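Mandalate racemase/muconate lactonizing enzyme (Unidentified, PDB 4E4U) is of unknown function but, as a member of the enolase superfamily, probably abstracts a proton alpha to the carboxylate of an acid substrate. Local coordinates at residues A[123-128]-A[328-333]; A[168-173]-A[393-398]. All blocks are in the same frame, centred on the assembly; numbering follows the deposited sequence.

Contact 1: A[123-128]-A[328-333]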
ATOM      1  N   GLU A 123     -21.402   9.693 -35.125  1.00 18.35           N
ATOM      2  CA  GLU A 123     -22.417  10.256 -35.999  1.00 20.07           C
ATOM      3  C   GLU A 123     -23.681  10.593 -35.214  1.00 19.07           C
ATOM      4  O   GLU A 123     -24.407  11.531 -35.557  1.00 20.83           O
ATOM      5  CB  GLU A 123     -22.727   9.300 -37.148  1.00 23.64           C
ATOM      6  CG  GLU A 123     -21.536   9.039 -38.067  1.00 28.06           C
ATOM      7  CD  GLU A 123     -21.028  10.296 -38.767  1.00 31.90           C
ATOM      8  OE1 GLU A 123     -21.794  11.273 -38.897  1.00 33.34           O
ATOM      9  OE2 GLU A 123     -19.855  10.299 -39.196  1.00 33.88           O
ATOM     10  N   ARG A 124     -23.946   9.825 -34.163  1.00 17.63           N
ATOM     11  CA  ARG A 124     -25.056  10.114 -33.263  1.00 18.10           C
ATOM     12  C   ARG A 124     -24.695   9.649 -31.860  1.00 15.69           C
ATOM     13  O   ARG A 124     -23.800   8.820 -31.685  1.00 16.42           O
ATOM     14  CB  ARG A 124     -26.336   9.437 -33.728  1.00 22.30           C
ATOM     15  CG  ARG A 124     -26.251   7.938 -33.726  1.00 26.33           C
ATOM     16  CD  ARG A 124     -27.418   7.319 -34.471  1.00 30.72           C
ATOM     17  NE  ARG A 124     -27.196   5.893 -34.669  1.00 34.41           N
ATOM     18  CZ  ARG A 124     -28.153   5.020 -34.958  1.00 37.11           C
ATOM     19  NH1 ARG A 124     -29.412   5.427 -35.074  1.00 38.17           N
ATOM     20  NH2 ARG A 124     -27.852   3.740 -35.123  1.00 37.96           N
ATOM     21  N   LEU A 125     -25.408  10.168 -30.867  1.00 13.86           N
ATOM     22  CA  LEU A 125     -25.041   9.961 -29.474  1.00 12.61           C
ATOM     23  C   LEU A 125     -26.122   9.205 -28.724  1.00 12.19           C
ATOM     24  O   LEU A 125     -27.255   9.676 -28.604  1.00 11.98           O
ATOM     25  CB  LEU A 125     -24.815  11.305 -28.789  1.00 12.86           C
ATOM     26  CG  LEU A 125     -23.749  12.208 -29.403  1.00 14.07           C
ATOM     27  CD1 LEU A 125     -23.766  13.568 -28.725  1.00 15.16           C
ATOM     28  CD2 LEU A 125     -22.377  11.559 -29.276  1.00 14.72           C
ATOM     29  N   ARG A 126     -25.770   8.037 -28.205  1.00 11.83           N
ATOM     30  CA  ARG A 126     -26.689   7.288 -27.364  1.00 11.92           C
ATOM     31  C   ARG A 126     -27.152   8.180 -26.214  1.00 11.80           C
ATOM     32  O   ARG A 126     -26.348   8.886 -25.598  1.00 12.32           O
ATOM     33  CB  ARG A 126     -26.000   6.036 -26.815  1.00 11.64           C
ATOM     34  CG  ARG A 126     -26.927   5.105 -26.050  1.00 12.49           C
ATOM     35  CD  ARG A 126     -26.145   4.004 -25.357  1.00 12.61           C
ATOM     36  NE  ARG A 126     -27.031   3.125 -24.601  1.00 12.84           N
ATOM     37  CZ  ARG A 126     -26.619   2.209 -23.732  1.00 12.21           C
ATOM     38  NH1 ARG A 126     -25.319   2.040 -23.502  1.00 13.09           N
ATOM     39  NH2 ARG A 126     -27.509   1.461 -23.087  1.00 13.28           N
ATOM     40  N   SER A 127     -28.447   8.154 -25.924  0.50 12.57           N
ATOM     41  CA  SER A 127     -28.979   8.997 -24.862  0.50 13.68           C
ATOM     42  C   SER A 127     -29.879   8.229 -23.901  0.50 12.99           C
ATOM     43  O   SER A 127     -30.291   7.103 -24.178  0.50 13.75           O
ATOM     44  CB  SER A 127     -29.727  10.194 -25.443  0.50 16.40           C
ATOM     45  OG  SER A 127     -30.967   9.792 -25.981  0.50 18.44           O
ATOM     46  N   TYR A 128     -30.168   8.842 -22.761  1.00 12.33           N
ATOM     47  CA  TYR A 128     -31.126   8.280 -21.826  1.00 12.12           C
ATOM     48  C   TYR A 128     -31.960   9.401 -21.259  1.00 12.29           C
ATOM     49  O   TYR A 128     -31.601  10.572 -21.393  1.00 13.18           O
ATOM     50  CB  TYR A 128     -30.428   7.541 -20.696  1.00 12.11           C
ATOM     51  CG  TYR A 128     -29.743   8.394 -19.650  1.00 12.55           C
ATOM     52  CD1 TYR A 128     -30.434   8.839 -18.525  1.00 12.89           C
ATOM     53  CD2 TYR A 128     -28.389   8.679 -19.738  1.00 11.99           C
ATOM     54  CE1 TYR A 128     -29.792   9.574 -17.524  1.00 12.63           C
ATOM     55  CE2 TYR A 128     -27.742   9.418 -18.750  1.00 12.16           C
ATOM     56  CZ  TYR A 128     -28.444   9.860 -17.645  1.00 12.45           C
ATOM     57  OH  TYR A 128     -27.810  10.579 -16.655  1.00 13.46           O
ATOM     58  N   PRO A 328     -13.663   9.648 -27.390  1.00 11.38           N
ATOM     59  CA  PRO A 328     -13.612   8.225 -27.744  1.00 11.82           C
ATOM     60  C   PRO A 328     -14.180   7.300 -26.662  1.00 12.24           C
ATOM     61  O   PRO A 328     -14.648   6.215 -26.983  1.00 16.26           O
ATOM     62  CB  PRO A 328     -12.114   7.976 -27.967  1.00 12.94           C
ATOM     63  CG  PRO A 328     -11.428   9.014 -27.128  1.00 13.48           C
ATOM     64  CD  PRO A 328     -12.321  10.227 -27.187  1.00 12.75           C
ATOM     65  N   ASN A 329     -14.136   7.725 -25.404  1.00 10.70           N
ATOM     66  CA  ASN A 329     -14.631   6.928 -24.291  1.00 10.44           C
ATOM     67  C   ASN A 329     -15.987   7.419 -23.793  1.00 11.21           C
ATOM     68  O   ASN A 329     -16.257   7.472 -22.593  1.00 12.62           O
ATOM     69  CB  ASN A 329     -13.602   6.886 -23.152  1.00 10.48           C
ATOM     70  CG  ASN A 329     -13.179   8.272 -22.669  1.00 11.05           C
ATOM     71  OD1 ASN A 329     -13.112   9.223 -23.449  1.00 12.47           O
ATOM     72  ND2 ASN A 329     -12.845   8.374 -21.381  1.00 11.12           N
ATOM     73  N   PHE A 330     -16.836   7.781 -24.741  1.00 11.39           N
ATOM     74  CA  PHE A 330     -18.187   8.242 -24.454  1.00 11.67           C
ATOM     75  C   PHE A 330     -19.126   7.059 -24.266  1.00 11.20           C
ATOM     76  O   PHE A 330     -19.169   6.157 -25.103  1.00 12.86           O
ATOM     77  CB  PHE A 330     -18.673   9.111 -25.614  1.00 12.59           C
ATOM     78  CG  PHE A 330     -20.148   9.407 -25.583  1.00 12.58           C
ATOM     79  CD1 PHE A 330     -20.674  10.325 -24.678  1.00 12.63           C
ATOM     80  CD2 PHE A 330     -21.010   8.786 -26.473  1.00 12.99           C
ATOM     81  CE1 PHE A 330     -22.041  10.606 -24.660  1.00 12.82           C
ATOM     82  CE2 PHE A 330     -22.369   9.066 -26.461  1.00 13.19           C
ATOM     83  CZ  PHE A 330     -22.882   9.971 -25.556  1.00 12.63           C
ATOM     84  N   LEU A 331     -19.899   7.074 -23.182  1.00 10.55           N
ATOM     85  CA  LEU A 331     -20.898   6.030 -22.920  1.00 10.70           C
ATOM     86  C   LEU A 331     -22.299   6.434 -23.361  1.00 11.36           C
ATOM     87  O   LEU A 331     -22.923   5.754 -24.175  1.00 12.00           O
ATOM     88  CB  LEU A 331     -20.920   5.679 -21.429  1.00 11.61           C
ATOM     89  CG  LEU A 331     -22.003   4.716 -20.926  1.00 11.52           C
ATOM     90  CD1 LEU A 331     -21.931   3.373 -21.651  1.00 13.15           C
ATOM     91  CD2 LEU A 331     -21.896   4.510 -19.418  1.00 12.69           C
ATOM     92  N   ILE A 332     -22.802   7.541 -22.823  1.00 10.76           N
ATOM     93  CA  ILE A 332     -24.192   7.930 -23.048  1.00 10.33           C
ATOM     94  C   ILE A 332     -24.375   9.371 -22.584  1.00 10.88           C
ATOM     95  O   ILE A 332     -23.634   9.845 -21.719  1.00 11.65           O
ATOM     96  CB  ILE A 332     -25.140   6.970 -22.273  1.00 10.70           C
ATOM     97  CG1 ILE A 332     -26.576   7.012 -22.806  1.00 11.26           C
ATOM     98  CG2 ILE A 332     -25.056   7.211 -20.761  1.00 11.43           C
ATOM     99  CD1 ILE A 332     -27.410   5.854 -22.275  1.00 12.09           C
ATOM    100  N   GLN A 333     -25.359  10.062 -23.153  1.00 11.27           N
ATOM    101  CA  GLN A 333     -25.626  11.458 -22.817  1.00 11.96           C
ATOM    102  C   GLN A 333     -26.995  11.597 -22.187  1.00 12.83           C
ATOM    103  O   GLN A 333     -27.993  11.160 -22.754  1.00 14.47           O
ATOM    104  CB  GLN A 333     -25.540  12.339 -24.067  1.00 12.81           C
ATOM    105  CG  GLN A 333     -26.046  13.768 -23.871  1.00 13.63           C
ATOM    106  CD  GLN A 333     -25.181  14.594 -22.935  1.00 15.22           C
ATOM    107  OE1 GLN A 333     -23.970  14.708 -23.130  1.00 16.26           O
ATOM    108  NE2 GLN A 333     -25.801  15.181 -21.916  1.00 16.56           N
TER
HETATM  109  O   HOH W   1     -22.819   3.000 -24.973  1.00 22.35           O

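Contact 2: A[168-173]-A[393-398]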
ATOM      1  N   ALA A 168     -35.027   5.916  -4.024  1.00 13.51           N
ATOM      2  CA  ALA A 168     -34.345   5.765  -2.735  1.00 12.77           C
ATOM      3  C   ALA A 168     -34.692   6.815  -1.674  1.00 13.11           C
ATOM      4  O   ALA A 168     -34.018   6.905  -0.649  1.00 14.09           O
ATOM      5  CB  ALA A 168     -32.846   5.691  -2.936  1.00 13.53           C
ATOM      6  N   GLY A 169     -35.757   7.581  -1.896  1.00 13.63           N
ATOM      7  CA  GLY A 169     -36.242   8.493  -0.874  1.00 13.92           C
ATOM      8  C   GLY A 169     -35.484   9.806  -0.827  1.00 14.02           C
ATOM      9  O   GLY A 169     -34.601  10.054  -1.648  1.00 14.07           O
ATOM     10  N   PRO A 170     -35.814  10.662   0.145  1.00 14.67           N
ATOM     11  CA  PRO A 170     -35.233  12.006   0.187  1.00 15.28           C
ATOM     12  C   PRO A 170     -33.722  12.016   0.377  1.00 14.03           C
ATOM     13  O   PRO A 170     -33.142  11.170   1.075  1.00 14.07           O
ATOM     14  CB  PRO A 170     -35.889  12.627   1.424  1.00 16.67           C
ATOM     15  CG  PRO A 170     -37.180  11.881   1.581  1.00 17.00           C
ATOM     16  CD  PRO A 170     -36.833  10.470   1.190  1.00 15.99           C
ATOM     17  N   TYR A 171     -33.088  12.985  -0.271  1.00 13.43           N
ATOM     18  CA  TYR A 171     -31.713  13.341   0.030  1.00 13.59           C
ATOM     19  C   TYR A 171     -31.769  14.636   0.826  1.00 13.52           C
ATOM     20  O   TYR A 171     -32.452  15.582   0.437  1.00 15.00           O
ATOM     21  CB  TYR A 171     -30.885  13.500  -1.249  1.00 14.72           C
ATOM     22  CG  TYR A 171     -31.574  14.221  -2.388  1.00 15.94           C
ATOM     23  CD1 TYR A 171     -32.400  13.537  -3.271  1.00 17.38           C
ATOM     24  CD2 TYR A 171     -31.355  15.573  -2.616  1.00 17.01           C
ATOM     25  CE1 TYR A 171     -33.011  14.184  -4.327  1.00 19.00           C
ATOM     26  CE2 TYR A 171     -31.961  16.228  -3.669  1.00 18.36           C
ATOM     27  CZ  TYR A 171     -32.789  15.527  -4.523  1.00 19.71           C
ATOM     28  OH  TYR A 171     -33.402  16.163  -5.580  1.00 22.82           O
ATOM     29  N   THR A 172     -31.077  14.671   1.959  1.00 12.56           N
ATOM     30  CA  THR A 172     -31.257  15.768   2.901  1.00 12.36           C
ATOM     31  C   THR A 172     -29.930  16.396   3.264  1.00 11.49           C
ATOM     32  O   THR A 172     -28.867  15.873   2.920  1.00 11.46           O
ATOM     33  CB  THR A 172     -31.925  15.309   4.219  1.00 12.76           C
ATOM     34  OG1 THR A 172     -30.931  14.766   5.099  1.00 13.64           O
ATOM     35  CG2 THR A 172     -33.027  14.281   3.962  1.00 14.17           C
ATOM     36  N   ALA A 173     -29.999  17.505   3.996  1.00 11.48           N
ATOM     37  CA  ALA A 173     -28.815  18.197   4.481  1.00 11.29           C
ATOM     38  C   ALA A 173     -27.966  17.329   5.404  1.00 11.09           C
ATOM     39  O   ALA A 173     -26.812  17.650   5.645  1.00 11.54           O
ATOM     40  CB  ALA A 173     -29.208  19.488   5.193  1.00 12.37           C
ATOM     41  N   HIS A 393     -34.764  18.423   6.763  1.00 17.66           N
ATOM     42  CA  HIS A 393     -34.714  17.612   7.976  1.00 18.89           C
ATOM     43  C   HIS A 393     -34.160  16.220   7.715  1.00 17.16           C
ATOM     44  O   HIS A 393     -34.264  15.712   6.600  1.00 16.96           O
ATOM     45  CB  HIS A 393     -36.111  17.496   8.588  1.00 22.84           C
ATOM     46  CG  HIS A 393     -36.788  18.814   8.794  1.00 27.34           C
ATOM     47  ND1 HIS A 393     -36.443  19.675   9.811  1.00 29.85           N
ATOM     48  CD2 HIS A 393     -37.785  19.417   8.107  1.00 29.14           C
ATOM     49  CE1 HIS A 393     -37.205  20.756   9.744  1.00 30.39           C
ATOM     50  NE2 HIS A 393     -38.026  20.623   8.720  1.00 30.99           N
ATOM     51  N   PRO A 394     -33.571  15.590   8.747  1.00 16.96           N
ATOM     52  CA  PRO A 394     -33.087  14.221   8.553  1.00 17.36           C
ATOM     53  C   PRO A 394     -34.251  13.302   8.215  1.00 18.21           C
ATOM     54  O   PRO A 394     -35.371  13.523   8.684  1.00 19.08           O
ATOM     55  CB  PRO A 394     -32.529  13.843   9.932  1.00 18.48           C
ATOM     56  CG  PRO A 394     -32.254  15.130  10.609  1.00 18.89           C
ATOM     57  CD  PRO A 394     -33.314  16.075  10.113  1.00 17.60           C
ATOM     58  N   VAL A 395     -33.985  12.280   7.410  0.52 18.52           N
ATOM     59  CA  VAL A 395     -34.987  11.267   7.085  0.52 19.99           C
ATOM     60  C   VAL A 395     -35.382  10.477   8.336  0.52 21.30           C
ATOM     61  O   VAL A 395     -34.523  10.102   9.133  0.52 22.01           O
ATOM     62  CB  VAL A 395     -34.462  10.299   5.991  0.52 20.48           C
ATOM     63  CG1 VAL A 395     -35.274   9.008   5.954  0.52 21.02           C
ATOM     64  CG2 VAL A 395     -34.471  10.980   4.627  0.52 20.87           C
ATOM     65  N   ASP A 396     -36.679  10.243   8.519  1.00 21.97           N
ATOM     66  CA  ASP A 396     -37.145   9.395   9.605  1.00 23.78           C
ATOM     67  C   ASP A 396     -37.288   7.994   9.023  1.00 23.48           C
ATOM     68  O   ASP A 396     -37.740   7.841   7.890  1.00 22.75           O
ATOM     69  CB  ASP A 396     -38.488   9.904  10.128  1.00 26.23           C
ATOM     70  CG  ASP A 396     -38.952   9.178  11.385  1.00 28.80           C
ATOM     71  OD1 ASP A 396     -39.101   7.936  11.357  1.00 29.41           O
ATOM     72  OD2 ASP A 396     -39.173   9.862  12.405  1.00 31.20           O
ATOM     73  N   VAL A 397     -36.898   6.977   9.789  1.00 23.46           N
ATOM     74  CA  VAL A 397     -36.889   5.601   9.293  1.00 23.85           C
ATOM     75  C   VAL A 397     -38.285   5.120   8.877  1.00 24.19           C
ATOM     76  O   VAL A 397     -38.422   4.248   8.013  1.00 24.25           O
ATOM     77  CB  VAL A 397     -36.230   4.627  10.315  1.00 24.44           C
ATOM     78  CG1 VAL A 397     -37.068   4.506  11.582  1.00 24.62           C
ATOM     79  CG2 VAL A 397     -35.989   3.257   9.689  1.00 25.64           C
ATOM     80  N   LYS A 398     -39.322   5.713   9.465  1.00 24.74           N
ATOM     81  CA  LYS A 398     -40.692   5.326   9.148  1.00 26.14           C
ATOM     82  C   LYS A 398     -41.258   6.059   7.928  1.00 28.13           C
ATOM     83  O   LYS A 398     -42.348   5.737   7.457  1.00 28.80           O
ATOM     84  CB  LYS A 398     -41.599   5.509  10.372  1.00 25.98           C
ATOM     85  CG  LYS A 398     -41.202   4.625  11.554  1.00 26.22           C
ATOM     86  CD  LYS A 398     -42.212   4.661  12.698  1.00 26.18           C
ATOM     87  CE  LYS A 398     -41.737   3.773  13.841  1.00 26.05           C
ATOM     88  NZ  LYS A 398     -42.716   3.532  14.930  1.00 25.42           N
TER
HETATM   89  O   HOH W   2     -31.186  12.298   6.218  1.00 15.58           O

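Contact 1: A[123-128]-A[328-333]
Strand 125-130 and the chain leading into strand 333-335 meet as parallel neighbours, Ser-127 bridging Gln-333 with their CA atoms 4.6 Å apart, while the directions of 125-128 and 330-333 diverge by 50°. Gln-333 N donates to Arg-126 O (2.9 Å, 155°), and Tyr-128 N reaches Gln-333 O over a longer 3.2 Å. Arg-126 O also takes a CA-H contact from Ile-332 and lies at the edge of the Phe-330 ring, 3.6 Å from CZ. Leu-125 CD2 makes an off-centre CH-pi contact with that ring. Leu-125 CB also approaches Phe-330 CZ.

Ile-332 is wedged between two strand residues. CG1 stands anti to the backbone N (chi1 -161°), and with an extended chi2 this carries CD1 over one face of the Arg-126 guanidinium, 3.6 Å from NE, while CG2 packs against CD2 of the Tyr-128 ring at 3.8 Å. In the guanidinium plane a water joins NH1 to Leu-331 O. NE bonds Thr-161 and NH2 forms a salt bridge with Asp-203, so the group's rotation is fixed.

This pairing of first and last barrel strands closes the barrel: backbone bonds set the register, and a buried charge, probably stabilised by Asp-203, lies against the Ile-332 CD1 methyl.

Contact 2: A[168-173]-A[393-398]
The puckered Pro-170 ring meets Val-395 through its CB-CG bond: CB lies 3.9 Å from Val-395 CG2 in the conformer described here, and CG slightly farther. The two side chains stand at about a right angle, and the same methyl also approaches Pro-170 O. Tyr-171, the aromatic residue next in the chain, leaves the backbone away from 393-398; its ring stacks on His-209 of its own chain and meets Phe-82 of a neighbouring subunit with the planes at about 50°.

Thr-172 carries the other half of the contact. With CB already directed at the 393-398 loop, its methyl CG2, anti to the carbonyl carbon, comes within 3.2 Å of His-393 O, a tight approach for carbon and oxygen. It also packs against Val-395 CG2 at 3.7 Å. The hydroxyl does different work: OG1 lies 2.7 Å from a water that accepts from Val-395 N at 3.0 Å, and it bonds Tyr-174 N as well. Thr-172 OG1 and Val-395 N are thus linked through the water, not directly.

Farther along, Asp-396 OD1 accepts from Lys-398 N (2.9 Å, 171°) with its anti lone pair, closing an Asx turn. The same carboxylate binds another neighbouring subunit, OD2 by a salt bridge to Arg-124 and OD1 by a bond to Tyr-357.

The contact joins the loop after barrel strand 162-165 to the C-terminal segment. With only 168 Å² buried, it rests on a small apolar cluster of Pro-170, Thr-172 and Val-395 and one bridging water, and the second conformer of Val-395 makes the apolar part less certain.

How the contacts relate
From the N terminus the chain passes through the antiparallel sheet of strands 3-12, 22-30 and 35-40 and the helices between 47 and 109 before reaching 123-128. It then enters 168-173, the loop after the second barrel strand, and runs round the barrel to 328-333, where contact 1 closes a loop of about 200 residues. Only beyond strand 357-359 and helix 372-377 does 393-398 return to 168-173 and close contact 2. The two closures therefore cross. Contact 1 joins barrel strands in the interior, whereas contact 2 fastens the C-terminal segment at the surface. Within one chain their nearest atoms are about 14 Å apart, but between subunits Val-397 of one copy packs on Arg-126 of another.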